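Local structure of hydrogenase (NiFe) small subunit HydA (Allochromatium vinosum, 3MYR) at residues 68-73 with 102-107; 140-145 with 168-173. The protein probably oxidises hydrogen, as the iron-sulfur small subunit of a heterodimeric [NiFe] hydrogenase, with its clusters carrying the electrons to an acceptor. All coordinates share one frame; numbering follows the deposited sequence.

Interaction 1 (68-73 with 102-107)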
loop_
_atom_site.group_PDB
_atom_site.type_symbol
_atom_site.label_atom_id
_atom_site.label_comp_id
_atom_site.label_asym_id
_atom_site.label_seq_id
_atom_site.Cartn_x
_atom_site.Cartn_y
_atom_site.Cartn_z
ATOM N N TYR A 68 19.914 -3.159 21.359
ATOM C CA TYR A 68 19.147 -2.757 20.163
ATOM C C TYR A 68 17.683 -2.369 20.484
ATOM O O TYR A 68 17.093 -2.841 21.446
ATOM C CB TYR A 68 19.282 -3.801 19.054
ATOM C CG TYR A 68 18.753 -5.170 19.478
ATOM C CD1 TYR A 68 17.402 -5.494 19.325
ATOM C CD2 TYR A 68 19.600 -6.121 20.051
ATOM C CE1 TYR A 68 16.927 -6.779 19.722
ATOM C CE2 TYR A 68 19.151 -7.401 20.441
ATOM C CZ TYR A 68 17.825 -7.712 20.281
ATOM O OH TYR A 68 17.393 -8.945 20.696
ATOM N N LEU A 69 17.092 -1.544 19.640
ATOM C CA LEU A 69 15.698 -1.211 19.752
ATOM C C LEU A 69 14.880 -2.090 18.785
ATOM O O LEU A 69 15.285 -2.291 17.634
ATOM C CB LEU A 69 15.605 0.223 19.259
ATOM C CG LEU A 69 14.576 1.220 19.730
ATOM C CD1 LEU A 69 14.056 1.958 18.525
ATOM C CD2 LEU A 69 13.437 0.768 20.686
ATOM N N VAL A 70 13.734 -2.607 19.227
ATOM C CA VAL A 70 12.873 -3.337 18.329
ATOM C C VAL A 70 11.650 -2.411 18.099
ATOM O O VAL A 70 11.106 -1.848 19.057
ATOM C CB VAL A 70 12.436 -4.706 18.938
ATOM C CG1 VAL A 70 11.448 -5.444 18.042
ATOM C CG2 VAL A 70 13.669 -5.567 19.125
ATOM N N ILE A 71 11.284 -2.178 16.843
ATOM C CA ILE A 71 9.979 -1.546 16.548
ATOM C C ILE A 71 9.078 -2.627 15.942
ATOM O O ILE A 71 9.562 -3.468 15.120
ATOM C CB ILE A 71 10.177 -0.389 15.582
ATOM C CG1 ILE A 71 11.158 0.625 16.260
ATOM C CG2 ILE A 71 8.821 0.244 15.245
ATOM C CD1 ILE A 71 11.484 1.846 15.425
ATOM N N VAL A 72 7.836 -2.736 16.446
ATOM C CA VAL A 72 6.926 -3.786 15.915
ATOM C C VAL A 72 5.729 -3.056 15.317
ATOM O O VAL A 72 5.121 -2.180 15.964
ATOM C CB VAL A 72 6.341 -4.685 17.000
ATOM C CG1 VAL A 72 5.367 -5.707 16.392
ATOM C CG2 VAL A 72 7.406 -5.354 17.792
ATOM N N ASP A 73 5.369 -3.480 14.119
ATOM C CA ASP A 73 4.257 -2.988 13.339
ATOM C C ASP A 73 3.287 -4.205 13.230
ATOM O O ASP A 73 3.709 -5.269 12.769
ATOM C CB ASP A 73 4.804 -2.671 11.912
ATOM C CG ASP A 73 3.859 -1.867 11.156
ATOM O OD1 ASP A 73 2.799 -1.635 11.767
ATOM O OD2 ASP A 73 4.075 -1.511 9.982
ATOM N N GLU A 102 13.846 -10.650 23.274
ATOM C CA GLU A 102 14.487 -11.176 24.499
ATOM C C GLU A 102 15.696 -10.330 24.968
ATOM O O GLU A 102 15.784 -9.975 26.111
ATOM C CB GLU A 102 14.942 -12.630 24.360
ATOM C CG GLU A 102 15.370 -13.161 25.757
ATOM C CD GLU A 102 15.763 -14.609 25.745
ATOM O OE1 GLU A 102 15.866 -15.176 26.860
ATOM O OE2 GLU A 102 15.988 -15.182 24.641
ATOM N N HIS A 103 16.526 -9.885 24.049
ATOM C CA HIS A 103 17.690 -9.066 24.426
ATOM C C HIS A 103 17.653 -7.638 23.934
ATOM O O HIS A 103 18.707 -7.008 23.862
ATOM C CB HIS A 103 18.955 -9.781 23.905
ATOM C CG HIS A 103 19.160 -11.134 24.543
ATOM N ND1 HIS A 103 19.329 -11.290 25.915
ATOM C CD2 HIS A 103 19.096 -12.388 24.023
ATOM C CE1 HIS A 103 19.412 -12.582 26.202
ATOM N NE2 HIS A 103 19.305 -13.267 25.068
ATOM N N ALA A 104 16.459 -7.122 23.586
ATOM C CA ALA A 104 16.333 -5.694 23.211
ATOM C C ALA A 104 16.561 -4.775 24.417
ATOM O O ALA A 104 16.203 -5.164 25.525
ATOM C CB ALA A 104 14.930 -5.408 22.594
ATOM N N ALA A 105 17.084 -3.558 24.207
ATOM C CA ALA A 105 16.999 -2.527 25.218
ATOM C C ALA A 105 15.511 -2.125 25.466
ATOM O O ALA A 105 15.091 -1.907 26.603
ATOM C CB ALA A 105 17.819 -1.235 24.763
ATOM N N ALA A 106 14.728 -1.971 24.388
ATOM C CA ALA A 106 13.339 -1.496 24.530
ATOM C C ALA A 106 12.602 -1.894 23.270
ATOM O O ALA A 106 13.233 -2.269 22.266
ATOM C CB ALA A 106 13.306 0.023 24.728
ATOM N N VAL A 107 11.281 -1.827 23.322
ATOM C CA VAL A 107 10.410 -2.174 22.200
ATOM C C VAL A 107 9.393 -1.024 22.014
ATOM O O VAL A 107 8.753 -0.569 22.965
ATOM C CB VAL A 107 9.582 -3.478 22.501
ATOM C CG1 VAL A 107 8.798 -3.926 21.271
ATOM C CG2 VAL A 107 10.501 -4.600 22.962
#
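Val-70 and Val-107 lie side by side on one face of the central sheet, with Val-72 farther along it. The methyl of Ala-104, from the loop leading into strand 106-110, packs against Val-70. This is a parallel strand pair in a flavodoxin-like fold, the N-terminal domain of the small subunit. Strand 69-77 carries Asp-73 to a [4Fe-4S] cluster, which Asp-73 touches. Helix 93-101 lies in the beta-alpha-beta connection between the two strands and covers the valine face, with Leu-97, Thr-100 and Val-101 against the valines. The Val-70 CG2 methyl lies anti to the carbonyl carbon and beside the backbone N. There it meets the CB of Ala-104 at 3.7 Å. Val-72 CG2 and Val-107 CG1 are 4.0 Å apart, and their side chains cross obliquely.

On the other face Leu-69 reaches across with its CD2 methyl, 3.4 Å from the carbonyl O of Ala-106. Tyr-161 of helix 151-164 packs against Leu-69 and Ala-105 there.

The Tyr-68 ring closes the end of the contact. Its CG sits between the backbone N and the carbonyl carbon (chi1 61°). This turns the ring along the neighbouring chain, and one face receives the CA of Ala-104 as a CH-pi contact, 3.9 Å from the ring centroid. Val-70 CG2 lies at the ring edge, in its plane. The hydroxyl of Tyr-68 is hydrogen-bonded to the carbonyl O of Thr-100, which fixes the far end of the ring.

The backbones are joined by two bonds of unequal quality. Ala-105 N gives a bent bond to Tyr-68 O (2.9 Å, 140° at the hydrogen). Val-70 N gives a nearly straight one to Ala-106 O (3.1 Å, 171°). Beyond it the Val-107 CA approaches Val-70 O at 3.2 Å in a CA-H...O contact.

Interaction 2 (140-145 with 168-173)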
loop_
_atom_site.group_PDB
_atom_site.type_symbol
_atom_site.label_atom_id
_atom_site.label_comp_id
_atom_site.label_asym_id
_atom_site.label_seq_id
_atom_site.Cartn_x
_atom_site.Cartn_y
_atom_site.Cartn_z
ATOM N N PRO A 140 10.826 -2.893 28.570
ATOM C CA PRO A 140 10.135 -1.634 28.436
ATOM C C PRO A 140 9.442 -1.597 27.056
ATOM O O PRO A 140 10.102 -1.872 26.012
ATOM C CB PRO A 140 11.283 -0.589 28.439
ATOM C CG PRO A 140 12.453 -1.302 29.129
ATOM C CD PRO A 140 12.280 -2.749 28.624
ATOM N N VAL A 141 8.154 -1.253 27.046
ATOM C CA VAL A 141 7.388 -1.177 25.799
ATOM C C VAL A 141 6.813 0.233 25.689
ATOM O O VAL A 141 6.141 0.729 26.585
ATOM C CB VAL A 141 6.244 -2.281 25.695
ATOM C CG1 VAL A 141 5.307 -1.992 24.411
ATOM C CG2 VAL A 141 6.849 -3.713 25.547
ATOM N N ILE A 142 6.972 0.866 24.569
ATOM C CA ILE A 142 6.365 2.200 24.418
ATOM C C ILE A 142 5.294 2.048 23.353
ATOM O O ILE A 142 5.607 1.590 22.268
ATOM C CB ILE A 142 7.386 3.221 23.880
ATOM C CG1 ILE A 142 8.529 3.416 24.862
ATOM C CG2 ILE A 142 6.732 4.586 23.649
ATOM C CD1 ILE A 142 9.663 4.172 24.089
ATOM N N ASN A 143 4.052 2.426 23.627
ATOM C CA ASN A 143 2.980 2.331 22.623
ATOM C C ASN A 143 2.823 3.629 21.883
ATOM O O ASN A 143 2.698 4.688 22.513
ATOM C CB ASN A 143 1.687 2.026 23.351
ATOM C CG ASN A 143 1.659 0.569 23.846
ATOM O OD1 ASN A 143 2.265 -0.286 23.206
ATOM N ND2 ASN A 143 1.020 0.309 24.964
ATOM N N VAL A 144 2.857 3.579 20.557
ATOM C CA VAL A 144 2.742 4.771 19.755
ATOM C C VAL A 144 1.574 4.493 18.781
ATOM O O VAL A 144 1.786 4.115 17.626
ATOM C CB VAL A 144 4.096 5.098 19.000
ATOM C CG1 VAL A 144 3.968 6.433 18.093
ATOM C CG2 VAL A 144 5.256 5.284 20.027
ATOM N N PRO A 145 0.330 4.648 19.252
ATOM C CA PRO A 145 -0.850 4.152 18.494
ATOM C C PRO A 145 -1.378 5.206 17.515
ATOM O O PRO A 145 -0.789 6.313 17.423
ATOM C CB PRO A 145 -1.860 3.886 19.563
ATOM C CG PRO A 145 -1.526 4.843 20.655
ATOM C CD PRO A 145 0.022 4.896 20.660
ATOM N N PRO A 168 10.411 8.471 26.698
ATOM C CA PRO A 168 9.490 9.516 27.104
ATOM C C PRO A 168 8.655 9.157 28.332
ATOM O O PRO A 168 8.403 7.975 28.594
ATOM C CB PRO A 168 8.545 9.682 25.886
ATOM C CG PRO A 168 9.252 9.043 24.728
ATOM C CD PRO A 168 10.176 7.978 25.335
ATOM N N GLU A 169 8.158 10.167 29.033
ATOM C CA GLU A 169 7.127 9.924 30.043
ATOM C C GLU A 169 5.851 9.402 29.365
ATOM O O GLU A 169 5.427 9.978 28.370
ATOM C CB GLU A 169 6.829 11.206 30.817
ATOM C CG GLU A 169 8.066 11.774 31.521
ATOM C CD GLU A 169 8.534 10.843 32.661
ATOM O OE1 GLU A 169 7.727 10.612 33.579
ATOM O OE2 GLU A 169 9.659 10.291 32.612
ATOM N N LEU A 170 5.228 8.382 29.973
ATOM C CA LEU A 170 4.128 7.661 29.388
ATOM C C LEU A 170 2.851 7.867 30.202
ATOM O O LEU A 170 2.918 8.020 31.398
ATOM C CB LEU A 170 4.470 6.169 29.341
ATOM C CG LEU A 170 5.800 5.808 28.673
ATOM C CD1 LEU A 170 6.071 4.235 28.656
ATOM C CD2 LEU A 170 5.712 6.329 27.183
ATOM N N ASP A 171 1.694 7.806 29.561
ATOM C CA ASP A 171 0.433 7.721 30.276
ATOM C C ASP A 171 0.123 6.264 30.740
ATOM O O ASP A 171 0.954 5.330 30.618
ATOM C CB ASP A 171 -0.703 8.319 29.411
ATOM C CG ASP A 171 -1.157 7.386 28.284
ATOM O OD1 ASP A 171 -0.637 6.245 28.210
ATOM O OD2 ASP A 171 -1.918 7.830 27.373
ATOM N N GLY A 172 -1.058 6.047 31.279
ATOM C CA GLY A 172 -1.343 4.716 31.868
ATOM C C GLY A 172 -1.408 3.616 30.849
ATOM O O GLY A 172 -1.215 2.419 31.183
ATOM N N TYR A 173 -1.622 3.992 29.587
ATOM C CA TYR A 173 -1.570 2.961 28.533
ATOM C C TYR A 173 -0.223 2.846 27.774
ATOM O O TYR A 173 -0.186 2.259 26.665
ATOM C CB TYR A 173 -2.668 3.207 27.509
ATOM C CG TYR A 173 -4.043 2.775 27.914
ATOM C CD1 TYR A 173 -4.364 1.412 28.110
ATOM C CD2 TYR A 173 -5.071 3.697 27.901
ATOM C CE1 TYR A 173 -5.711 1.028 28.390
ATOM C CE2 TYR A 173 -6.392 3.342 28.168
ATOM C CZ TYR A 173 -6.693 2.038 28.444
ATOM O OH TYR A 173 -8.004 1.783 28.669
#
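Asn-143 reaches from its strand to the backbone of Tyr-173, and Ile-142 packs on Pro-168 and Leu-170. The Asn-143 side chain starts toward the loop. With CG anti to the carbonyl carbon and beside the backbone N (chi1 -73°), the amide is carried out to the loop, where ND2 donates to Tyr-173 O at 2.9 Å. The bond is close to straight (168° at the hydrogen). The acceptor lies almost in the amide plane, while the donor is tilted 23° from the carbonyl plane of Tyr-173.

Ile-142 divides its two branches. Its CG2, anti to the backbone N, meets Leu-170 CD2 at 4.1 Å. The extended CG1 arm, anti to the carbonyl carbon instead, carries CD1 to the ring carbon CD of Pro-168, 4.0 Å away. Both neighbours cross the isoleucine at about a right angle. The other methyl of Leu-170, CD1, lies 4.1 Å from the carbonyl O of Val-141.

Strand 141-144 pairs in parallel with strand 106-110 in the flavodoxin-like sheet. The 168-173 loop follows helix 151-164 and runs past this strand, and Asn-143 also bonds to Gly-174 through its backbone. The strand leads on to Cys-147, a ligand of a [4Fe-4S] cluster.

Without the amide, as with an alanine here in place of Asn-143, Tyr-173 O would probably lose this donor, and the loop would be tied to the strand less firmly at this point. Within the loop, Asp-171 OD1 takes a weak, bent bond from Tyr-173 N at 2.8 Å, and its OD2 forms a salt bridge with Arg-175 NE.

How the interactions relate
Both interactions hold the same flavodoxin-like sheet, where strands 106-110 and 141-144 are neighbours. They meet at Val-107: its N lies 2.9 Å from Pro-140 O and its O lies 2.8 Å from Ile-142 N, both probable hydrogen bonds. Interaction 1 is buried and joins two strands through backbone bonds, small apolar side chains and a tyrosine ring. Interaction 2 is only partly buried and joins a strand to an irregular loop. There a side-chain amide supplies the hydrogen bond across the contact, and the apolar packing is sparser. The 102-107 segment lies between the 68-73 and 140-145 segments, and the 168-173 loop packs against 140-145.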